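Local coordinates for protein Emp46p (Saccharomyces cerevisiae, PDB 2A6X) that acts as a calcium-independent cargo receptor with a legume-like lectin carbohydrate recognition domain and is involved in the secretion of glycoproteins, at residues A[112-117]-A[124-129]; A[70-75]-A[147-152]. The protein carries 1 engineered substitution. All coordinates share one frame; numbering follows the deposited sequence.

Both contacts are buried, but they hold the beta sandwich together in different ways. Contact 1 joins neighbouring strands of one sheet, 111-115 and 124-131, by regular backbone hydrogen bonding, with apolar side chains on one face and a partly watered polar patch on the other. Contact 2 lies between the sheets: strand 66-75 belongs to the second sheet and meets the chain just after strand 145-148, the edge strand of the first. Loose aromatic packing takes the place of direct hydrogen bonds there, with a water between the backbones whose link to one side is doubtful. The two adjoin where V125 N probably hydrogen-bonds C147 O and where the side chains of L115 and F72 pack together.

Contact 1: residues A[112-117]-A[124-129]; sequences MILLRL and SVTAFL. Engineered in segment 124-129: F128 (natural residue Tyr).
M112 and F128 face each other as a hydrogen-bonded antiparallel pair, their side chains lying side by side on one face of the sheet. F128, an engineered residue replacing the natural tyrosine, meets the methionine methyl: M112 CE lies 3.4 Å from F128 CD2, in an oblique approach to the ring. The bend of the methionine chain at chi3 (70°) brings CE there, and L114 CD2 adds a looser contact at 4.1 Å from F128 CE2. A flexible thioether suits such a place because it can fold against a flat neighbour. I138 also touches both M112 and F128.

On the other face, I113, L115, V125 and A127 are wholly apolar. I113 CG2 packs 3.6 Å from V125 CG1, while L115 CD1 takes the second valine branch, CG2. Branched residues fill this layer well: I113 and V125 meet strands 171-176 and 179-184 of the other sheet, compact A127 touches F182 there, and L115 meets F72 of strand 66-75.

Toward R116 the M112 face turns polar and its packing gives way to two waters. One donates to L114 O (2.9 Å) and to S124 OG, and also hydrogen-bonds T126 OG1. The other accepts from R116 NE (2.9 Å) and bonds the same T126 OG1. With chi1 at 46°, the threonine hydroxyl stands between its own backbone N and carbonyl carbon, turned to the waters. R116 has a further partner in E139, a salt bridge, and S124 OG also bonds G122 O.

Six backbone hydrogen bonds join the two strands, among them F128 N to M112 O at 2.8 Å. L114 O accepts both an amide and a water. The chemistry implies a pairing fixed by the backbone, apolar toward the sandwich interior, and on the other face apolar round M112 and F128 but water-bridged toward R116.

Contact 2: residues A[70-75]-A[147-152]; sequences WTFRSF and CLFQYQ
The backbones of 72-74 and 149-152 run 58° apart and come nearest at S74 and Q152, whose CA atoms are 5.3 Å from each other, with no hydrogen bond passing directly between the segments. Side chains and a water make the junction instead. S74 CB approaches the Y151 ring at its edge, in the ring plane, 3.9 Å from CD1. A serine suits this place: its short side chain lets the tyrosine ring come close, while OG, anti to the backbone N (chi1 172°), is engaged by E208. Both residues direct their CB across the gap.

Deeper in, F72 reaches over with its ring. Its CZ lies 4.2 Å from CE2 of F149, an oblique meeting of two phenyl groups, and Y151 CB stands near the plane of the F72 ring at its edge, 4.5 Å from CE1. These are loose van der Waals contacts, suited to large aromatics that span the distance between one sheet and a passing loop. L160 and I212, on the strands flanking 66-75, also pack against F72.

Polar backbone atoms are settled by other means. A water accepts from S74 N at 2.9 Å and lies near Y151 O, though that second distance is short enough to be doubtful. E123 OE1 receives both the Y151 and Q152 amides, holding this part of the loop, and the side-chain OE1 of Q152 accepts from G79 N.

Just before the loop, C147 forms a disulfide with C181, tying the edge strands 145-148 and 179-184 of the two sheets. The loop then carries the chain from one antiparallel sheet to strand 158-165 of the other in the beta sandwich of the legume-like lectin family, with F149 and Y151 packed on F72 and S74 of the second sheet.

Contact 1: residues A[112-117]-A[124-129]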
ATOM      1  N   MET A 112       4.294  -6.988  -1.817  1.00 19.71           N
ATOM      2  CA  MET A 112       4.466  -5.567  -2.072  1.00 18.96           C
ATOM      3  C   MET A 112       3.812  -5.211  -3.416  1.00 18.73           C
ATOM      4  O   MET A 112       4.149  -5.802  -4.452  1.00 18.56           O
ATOM      5  CB  MET A 112       5.964  -5.240  -2.141  1.00 19.06           C
ATOM      6  CG  MET A 112       6.205  -3.755  -2.324  1.00 19.79           C
ATOM      7  SD  MET A 112       7.943  -3.222  -2.564  1.00 24.47           S
ATOM      8  CE  MET A 112       8.272  -3.838  -4.128  1.00 25.94           C
ATOM      9  N   ILE A 113       2.880  -4.255  -3.415  1.00 17.17           N
ATOM     10  CA  ILE A 113       2.274  -3.719  -4.623  1.00 17.92           C
ATOM     11  C   ILE A 113       2.791  -2.299  -4.801  1.00 17.39           C
ATOM     12  O   ILE A 113       2.631  -1.468  -3.926  1.00 17.92           O
ATOM     13  CB  ILE A 113       0.731  -3.737  -4.537  1.00 17.92           C
ATOM     14  CG1 ILE A 113       0.259  -5.181  -4.302  1.00 20.64           C
ATOM     15  CG2 ILE A 113       0.104  -3.163  -5.780  1.00 18.91           C
ATOM     16  CD1 ILE A 113      -1.201  -5.314  -3.942  1.00 22.85           C
ATOM     17  N   LEU A 114       3.440  -2.043  -5.923  1.00 17.80           N
ATOM     18  CA  LEU A 114       4.222  -0.840  -6.074  1.00 17.80           C
ATOM     19  C   LEU A 114       3.742  -0.015  -7.229  1.00 17.15           C
ATOM     20  O   LEU A 114       3.589  -0.525  -8.337  1.00 16.99           O
ATOM     21  CB  LEU A 114       5.689  -1.234  -6.284  1.00 17.13           C
ATOM     22  CG  LEU A 114       6.689  -0.126  -6.583  1.00 18.33           C
ATOM     23  CD1 LEU A 114       6.848   0.858  -5.463  1.00 18.39           C
ATOM     24  CD2 LEU A 114       8.061  -0.779  -6.870  1.00 18.93           C
ATOM     25  N   LEU A 115       3.476   1.269  -6.960  1.00 17.54           N
ATOM     26  CA  LEU A 115       3.221   2.260  -7.993  1.00 17.92           C
ATOM     27  C   LEU A 115       4.497   3.062  -8.195  1.00 17.62           C
ATOM     28  O   LEU A 115       4.986   3.725  -7.283  1.00 17.84           O
ATOM     29  CB  LEU A 115       2.076   3.201  -7.613  1.00 18.23           C
ATOM     30  CG  LEU A 115       0.672   2.639  -7.824  1.00 20.68           C
ATOM     31  CD1 LEU A 115       0.398   1.435  -6.914  1.00 20.80           C
ATOM     32  CD2 LEU A 115      -0.337   3.715  -7.610  1.00 25.15           C
ATOM     33  N   ARG A 116       5.079   2.949  -9.375  1.00 19.26           N
ATOM     34  CA  ARG A 116       6.319   3.663  -9.654  1.00 19.90           C
ATOM     35  C   ARG A 116       6.488   3.787 -11.150  1.00 20.74           C
ATOM     36  O   ARG A 116       5.695   3.269 -11.906  1.00 19.42           O
ATOM     37  CB  ARG A 116       7.516   2.968  -9.009  1.00 20.03           C
ATOM     38  CG  ARG A 116       8.078   1.763  -9.733  1.00 21.35           C
ATOM     39  CD  ARG A 116       9.548   1.545  -9.457  1.00 22.77           C
ATOM     40  NE  ARG A 116      10.027   0.298 -10.033  1.00 24.65           N
ATOM     41  CZ  ARG A 116      11.312   0.057 -10.305  1.00 28.89           C
ATOM     42  NH1 ARG A 116      12.243   0.986 -10.080  1.00 30.50           N
ATOM     43  NH2 ARG A 116      11.672  -1.115 -10.821  1.00 31.24           N
ATOM     44  N   LEU A 117       7.547   4.481 -11.556  1.00 22.14           N
ATOM     45  CA  LEU A 117       8.014   4.450 -12.934  1.00 23.82           C
ATOM     46  C   LEU A 117       9.052   3.359 -13.090  1.00 24.82           C
ATOM     47  O   LEU A 117      10.220   3.529 -12.754  1.00 25.49           O
ATOM     48  CB  LEU A 117       8.610   5.799 -13.321  1.00 23.95           C
ATOM     49  CG  LEU A 117       7.756   7.023 -13.055  1.00 25.16           C
ATOM     50  CD1 LEU A 117       8.438   8.231 -13.659  1.00 26.26           C
ATOM     51  CD2 LEU A 117       6.352   6.863 -13.581  1.00 25.49           C
ATOM     52  N   SER A 124       3.292   2.418 -13.717  1.00 18.86           N
ATOM     53  CA  SER A 124       2.766   1.063 -13.566  1.00 17.80           C
ATOM     54  C   SER A 124       2.479   0.664 -12.130  1.00 17.43           C
ATOM     55  O   SER A 124       2.980   1.279 -11.190  1.00 17.45           O
ATOM     56  CB  SER A 124       3.776   0.042 -14.176  1.00 18.30           C
ATOM     57  OG  SER A 124       5.036   0.144 -13.545  1.00 18.34           O
ATOM     58  N   VAL A 125       1.665  -0.391 -12.003  1.00 17.90           N
ATOM     59  CA  VAL A 125       1.535  -1.195 -10.796  1.00 17.65           C
ATOM     60  C   VAL A 125       2.337  -2.455 -11.037  1.00 17.58           C
ATOM     61  O   VAL A 125       2.110  -3.119 -12.035  1.00 18.93           O
ATOM     62  CB  VAL A 125       0.072  -1.585 -10.542  1.00 17.76           C
ATOM     63  CG1 VAL A 125      -0.038  -2.490  -9.340  1.00 17.83           C
ATOM     64  CG2 VAL A 125      -0.775  -0.362 -10.335  1.00 18.49           C
ATOM     65  N   THR A 126       3.258  -2.761 -10.141  1.00 16.50           N
ATOM     66  CA  THR A 126       3.998  -4.040 -10.167  1.00 17.50           C
ATOM     67  C   THR A 126       3.864  -4.726  -8.826  1.00 17.52           C
ATOM     68  O   THR A 126       3.984  -4.065  -7.788  1.00 17.99           O
ATOM     69  CB  THR A 126       5.491  -3.864 -10.591  1.00 18.07           C
ATOM     70  OG1 THR A 126       6.121  -2.781  -9.904  1.00 17.99           O
ATOM     71  CG2 THR A 126       5.613  -3.510 -12.049  1.00 18.70           C
ATOM     72  N   ALA A 127       3.618  -6.042  -8.846  1.00 17.08           N
ATOM     73  CA  ALA A 127       3.365  -6.800  -7.631  1.00 18.06           C
ATOM     74  C   ALA A 127       4.481  -7.823  -7.420  1.00 18.81           C
ATOM     75  O   ALA A 127       4.841  -8.538  -8.351  1.00 19.23           O
ATOM     76  CB  ALA A 127       2.030  -7.488  -7.704  1.00 17.77           C
ATOM     77  N   PHE A 128       4.991  -7.877  -6.200  1.00 19.99           N
ATOM     78  CA  PHE A 128       6.167  -8.685  -5.853  1.00 20.80           C
ATOM     79  C   PHE A 128       5.875  -9.545  -4.626  1.00 22.19           C
ATOM     80  O   PHE A 128       5.281  -9.090  -3.648  1.00 20.46           O
ATOM     81  CB  PHE A 128       7.385  -7.810  -5.521  1.00 20.85           C
ATOM     82  CG  PHE A 128       7.798  -6.863  -6.603  1.00 21.68           C
ATOM     83  CD1 PHE A 128       8.869  -7.163  -7.441  1.00 20.88           C
ATOM     84  CD2 PHE A 128       7.158  -5.642  -6.762  1.00 19.97           C
ATOM     85  CE1 PHE A 128       9.243  -6.272  -8.451  1.00 21.75           C
ATOM     86  CE2 PHE A 128       7.537  -4.768  -7.754  1.00 20.85           C
ATOM     87  CZ  PHE A 128       8.593  -5.077  -8.588  1.00 22.54           C
ATOM     88  N   LEU A 129       6.360 -10.783  -4.656  1.00 23.70           N
ATOM     89  CA  LEU A 129       6.399 -11.629  -3.485  1.00 25.55           C
ATOM     90  C   LEU A 129       7.835 -11.833  -3.026  1.00 26.23           C
ATOM     91  O   LEU A 129       8.758 -11.934  -3.843  1.00 27.54           O
ATOM     92  CB  LEU A 129       5.824 -12.998  -3.822  1.00 25.80           C
ATOM     93  CG  LEU A 129       4.348 -13.049  -4.081  1.00 27.35           C
ATOM     94  CD1 LEU A 129       3.979 -14.354  -4.820  1.00 30.79           C
ATOM     95  CD2 LEU A 129       3.598 -12.895  -2.762  1.00 29.59           C
TER
HETATM   96  O   HOH W   1       5.381  -0.294 -10.657  1.00 18.19           O
HETATM   97  O   HOH W   2       8.695  -2.183 -10.676  1.00 21.81           O

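Contact 2: residues A[70-75]-A[147-152]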
ATOM      1  N   TRP A  70      -7.649   1.154  -0.636  1.00 18.14           N
ATOM      2  CA  TRP A  70      -6.866   2.346  -0.339  1.00 17.74           C
ATOM      3  C   TRP A  70      -7.220   3.409  -1.367  1.00 18.36           C
ATOM      4  O   TRP A  70      -7.229   3.126  -2.569  1.00 18.72           O
ATOM      5  CB  TRP A  70      -5.373   2.030  -0.490  1.00 16.64           C
ATOM      6  CG  TRP A  70      -4.746   1.161   0.540  1.00 16.76           C
ATOM      7  CD1 TRP A  70      -4.520  -0.182   0.459  1.00 17.07           C
ATOM      8  CD2 TRP A  70      -4.199   1.579   1.764  1.00 16.35           C
ATOM      9  NE1 TRP A  70      -3.866  -0.627   1.576  1.00 17.34           N
ATOM     10  CE2 TRP A  70      -3.640   0.448   2.399  1.00 17.75           C
ATOM     11  CE3 TRP A  70      -4.108   2.815   2.409  1.00 17.75           C
ATOM     12  CZ2 TRP A  70      -3.020   0.516   3.633  1.00 18.59           C
ATOM     13  CZ3 TRP A  70      -3.479   2.876   3.630  1.00 17.82           C
ATOM     14  CH2 TRP A  70      -2.939   1.748   4.232  1.00 17.25           C
ATOM     15  N   THR A  71      -7.489   4.641  -0.927  1.00 18.45           N
ATOM     16  CA  THR A  71      -7.718   5.756  -1.824  1.00 18.16           C
ATOM     17  C   THR A  71      -6.531   6.682  -1.688  1.00 17.92           C
ATOM     18  O   THR A  71      -6.165   7.074  -0.573  1.00 17.60           O
ATOM     19  CB  THR A  71      -9.009   6.471  -1.461  1.00 18.58           C
ATOM     20  OG1 THR A  71     -10.108   5.561  -1.601  1.00 19.69           O
ATOM     21  CG2 THR A  71      -9.322   7.564  -2.419  1.00 18.70           C
ATOM     22  N   PHE A  72      -5.883   6.968  -2.807  1.00 17.17           N
ATOM     23  CA  PHE A  72      -4.573   7.602  -2.789  1.00 17.36           C
ATOM     24  C   PHE A  72      -4.467   8.534  -3.981  1.00 17.41           C
ATOM     25  O   PHE A  72      -5.288   8.490  -4.884  1.00 17.94           O
ATOM     26  CB  PHE A  72      -3.446   6.534  -2.875  1.00 16.82           C
ATOM     27  CG  PHE A  72      -3.385   5.849  -4.204  1.00 17.12           C
ATOM     28  CD1 PHE A  72      -2.578   6.332  -5.220  1.00 17.83           C
ATOM     29  CD2 PHE A  72      -4.166   4.711  -4.445  1.00 18.49           C
ATOM     30  CE1 PHE A  72      -2.553   5.735  -6.462  1.00 18.32           C
ATOM     31  CE2 PHE A  72      -4.121   4.072  -5.694  1.00 17.34           C
ATOM     32  CZ  PHE A  72      -3.327   4.603  -6.708  1.00 18.64           C
ATOM     33  N   ARG A  73      -3.441   9.361  -3.976  1.00 17.12           N
ATOM     34  CA  ARG A  73      -3.046  10.103  -5.150  1.00 17.85           C
ATOM     35  C   ARG A  73      -1.604  10.535  -5.079  1.00 17.94           C
ATOM     36  O   ARG A  73      -0.980  10.540  -4.028  1.00 18.42           O
ATOM     37  CB  ARG A  73      -3.938  11.315  -5.344  1.00 18.20           C
ATOM     38  CG  ARG A  73      -3.776  12.396  -4.309  1.00 19.03           C
ATOM     39  CD  ARG A  73      -4.834  13.460  -4.463  1.00 19.82           C
ATOM     40  NE  ARG A  73      -4.695  14.443  -3.395  1.00 20.23           N
ATOM     41  CZ  ARG A  73      -5.534  15.441  -3.168  1.00 21.99           C
ATOM     42  NH1 ARG A  73      -6.611  15.604  -3.911  1.00 22.85           N
ATOM     43  NH2 ARG A  73      -5.300  16.265  -2.159  1.00 22.60           N
ATOM     44  N   SER A  74      -1.076  10.900  -6.234  1.00 18.85           N
ATOM     45  CA  SER A  74       0.203  11.554  -6.328  1.00 20.19           C
ATOM     46  C   SER A  74      -0.029  12.890  -6.986  1.00 21.59           C
ATOM     47  O   SER A  74      -0.591  12.942  -8.061  1.00 21.25           O
ATOM     48  CB  SER A  74       1.170  10.767  -7.191  1.00 19.71           C
ATOM     49  OG  SER A  74       2.338  11.559  -7.384  1.00 21.37           O
ATOM     50  N   PHE A  75       0.373  13.960  -6.320  1.00 23.22           N
ATOM     51  CA  PHE A  75       0.167  15.312  -6.846  1.00 25.95           C
ATOM     52  C   PHE A  75       1.445  16.108  -6.863  1.00 25.99           C
ATOM     53  O   PHE A  75       2.286  15.985  -5.981  1.00 24.78           O
ATOM     54  CB  PHE A  75      -0.877  16.045  -5.986  1.00 26.82           C
ATOM     55  CG  PHE A  75      -1.198  17.448  -6.464  1.00 31.77           C
ATOM     56  CD1 PHE A  75      -1.991  17.655  -7.580  1.00 34.93           C
ATOM     57  CD2 PHE A  75      -0.696  18.555  -5.791  1.00 36.19           C
ATOM     58  CE1 PHE A  75      -2.267  18.951  -8.024  1.00 36.76           C
ATOM     59  CE2 PHE A  75      -0.976  19.844  -6.226  1.00 37.55           C
ATOM     60  CZ  PHE A  75      -1.759  20.037  -7.338  1.00 37.29           C
ATOM     61  N   CYS A 147       0.345  -4.091 -14.232  1.00 17.58           N
ATOM     62  CA  CYS A 147      -0.444  -3.392 -15.217  1.00 18.34           C
ATOM     63  C   CYS A 147       0.126  -1.977 -15.424  1.00 18.00           C
ATOM     64  O   CYS A 147       0.870  -1.474 -14.585  1.00 19.48           O
ATOM     65  CB  CYS A 147      -1.934  -3.358 -14.839  1.00 18.29           C
ATOM     66  SG  CYS A 147      -2.325  -2.418 -13.323  1.00 19.61           S
ATOM     67  N   LEU A 148      -0.232  -1.345 -16.525  1.00 18.65           N
ATOM     68  CA  LEU A 148       0.143   0.042 -16.763  1.00 18.52           C
ATOM     69  C   LEU A 148      -0.964   0.892 -16.160  1.00 18.53           C
ATOM     70  O   LEU A 148      -2.128   0.607 -16.361  1.00 19.36           O
ATOM     71  CB  LEU A 148       0.303   0.300 -18.264  1.00 18.79           C
ATOM     72  CG  LEU A 148       1.207  -0.709 -18.966  1.00 20.46           C
ATOM     73  CD1 LEU A 148       1.268  -0.359 -20.458  1.00 21.24           C
ATOM     74  CD2 LEU A 148       2.580  -0.768 -18.297  1.00 19.16           C
ATOM     75  N   PHE A 149      -0.596   1.933 -15.430  1.00 18.94           N
ATOM     76  CA  PHE A 149      -1.585   2.738 -14.718  1.00 18.72           C
ATOM     77  C   PHE A 149      -1.024   4.145 -14.485  1.00 18.48           C
ATOM     78  O   PHE A 149       0.057   4.310 -13.924  1.00 18.83           O
ATOM     79  CB  PHE A 149      -1.935   2.077 -13.374  1.00 19.11           C
ATOM     80  CG  PHE A 149      -2.996   2.827 -12.603  1.00 19.36           C
ATOM     81  CD1 PHE A 149      -4.318   2.735 -12.987  1.00 21.52           C
ATOM     82  CD2 PHE A 149      -2.643   3.669 -11.577  1.00 20.57           C
ATOM     83  CE1 PHE A 149      -5.306   3.461 -12.303  1.00 22.69           C
ATOM     84  CE2 PHE A 149      -3.626   4.398 -10.903  1.00 20.65           C
ATOM     85  CZ  PHE A 149      -4.925   4.276 -11.263  1.00 20.92           C
ATOM     86  N   GLN A 150      -1.787   5.132 -14.929  1.00 19.36           N
ATOM     87  CA  GLN A 150      -1.386   6.523 -14.822  1.00 20.23           C
ATOM     88  C   GLN A 150      -1.758   7.052 -13.442  1.00 19.96           C
ATOM     89  O   GLN A 150      -2.937   7.019 -13.073  1.00 21.77           O
ATOM     90  CB  GLN A 150      -2.087   7.360 -15.878  1.00 20.01           C
ATOM     91  CG  GLN A 150      -1.439   8.724 -16.022  1.00 22.58           C
ATOM     92  CD  GLN A 150      -2.032   9.584 -17.114  1.00 25.93           C
ATOM     93  OE1 GLN A 150      -1.599  10.729 -17.306  1.00 31.65           O
ATOM     94  NE2 GLN A 150      -2.997   9.059 -17.831  1.00 28.21           N
ATOM     95  N   TYR A 151      -0.767   7.540 -12.704  1.00 19.46           N
ATOM     96  CA  TYR A 151      -0.987   8.086 -11.341  1.00 20.19           C
ATOM     97  C   TYR A 151      -0.337   9.455 -11.088  1.00 20.52           C
ATOM     98  O   TYR A 151      -0.811  10.195 -10.217  1.00 21.37           O
ATOM     99  CB  TYR A 151      -0.558   7.086 -10.229  1.00 20.07           C
ATOM    100  CG  TYR A 151       0.923   6.864 -10.195  1.00 19.52           C
ATOM    101  CD1 TYR A 151       1.757   7.710  -9.481  1.00 18.84           C
ATOM    102  CD2 TYR A 151       1.505   5.859 -10.949  1.00 20.67           C
ATOM    103  CE1 TYR A 151       3.142   7.553  -9.484  1.00 19.85           C
ATOM    104  CE2 TYR A 151       2.902   5.694 -10.962  1.00 20.81           C
ATOM    105  CZ  TYR A 151       3.702   6.548 -10.224  1.00 19.40           C
ATOM    106  OH  TYR A 151       5.081   6.431 -10.244  1.00 21.77           O
ATOM    107  N   GLN A 152       0.746   9.802 -11.785  1.00 20.66           N
ATOM    108  CA  GLN A 152       1.487  11.017 -11.437  1.00 20.20           C
ATOM    109  C   GLN A 152       0.676  12.276 -11.698  1.00 20.91           C
ATOM    110  O   GLN A 152      -0.010  12.397 -12.701  1.00 21.74           O
ATOM    111  CB  GLN A 152       2.787  11.122 -12.238  1.00 19.92           C
ATOM    112  CG  GLN A 152       3.869  10.196 -11.775  1.00 20.54           C
ATOM    113  CD  GLN A 152       5.215  10.649 -12.279  1.00 22.34           C
ATOM    114  OE1 GLN A 152       5.324  11.063 -13.435  1.00 25.71           O
ATOM    115  NE2 GLN A 152       6.228  10.591 -11.426  1.00 23.64           N
TER
HETATM  116  O   HOH W   3      -2.703  10.583  -8.612  1.00 33.61           O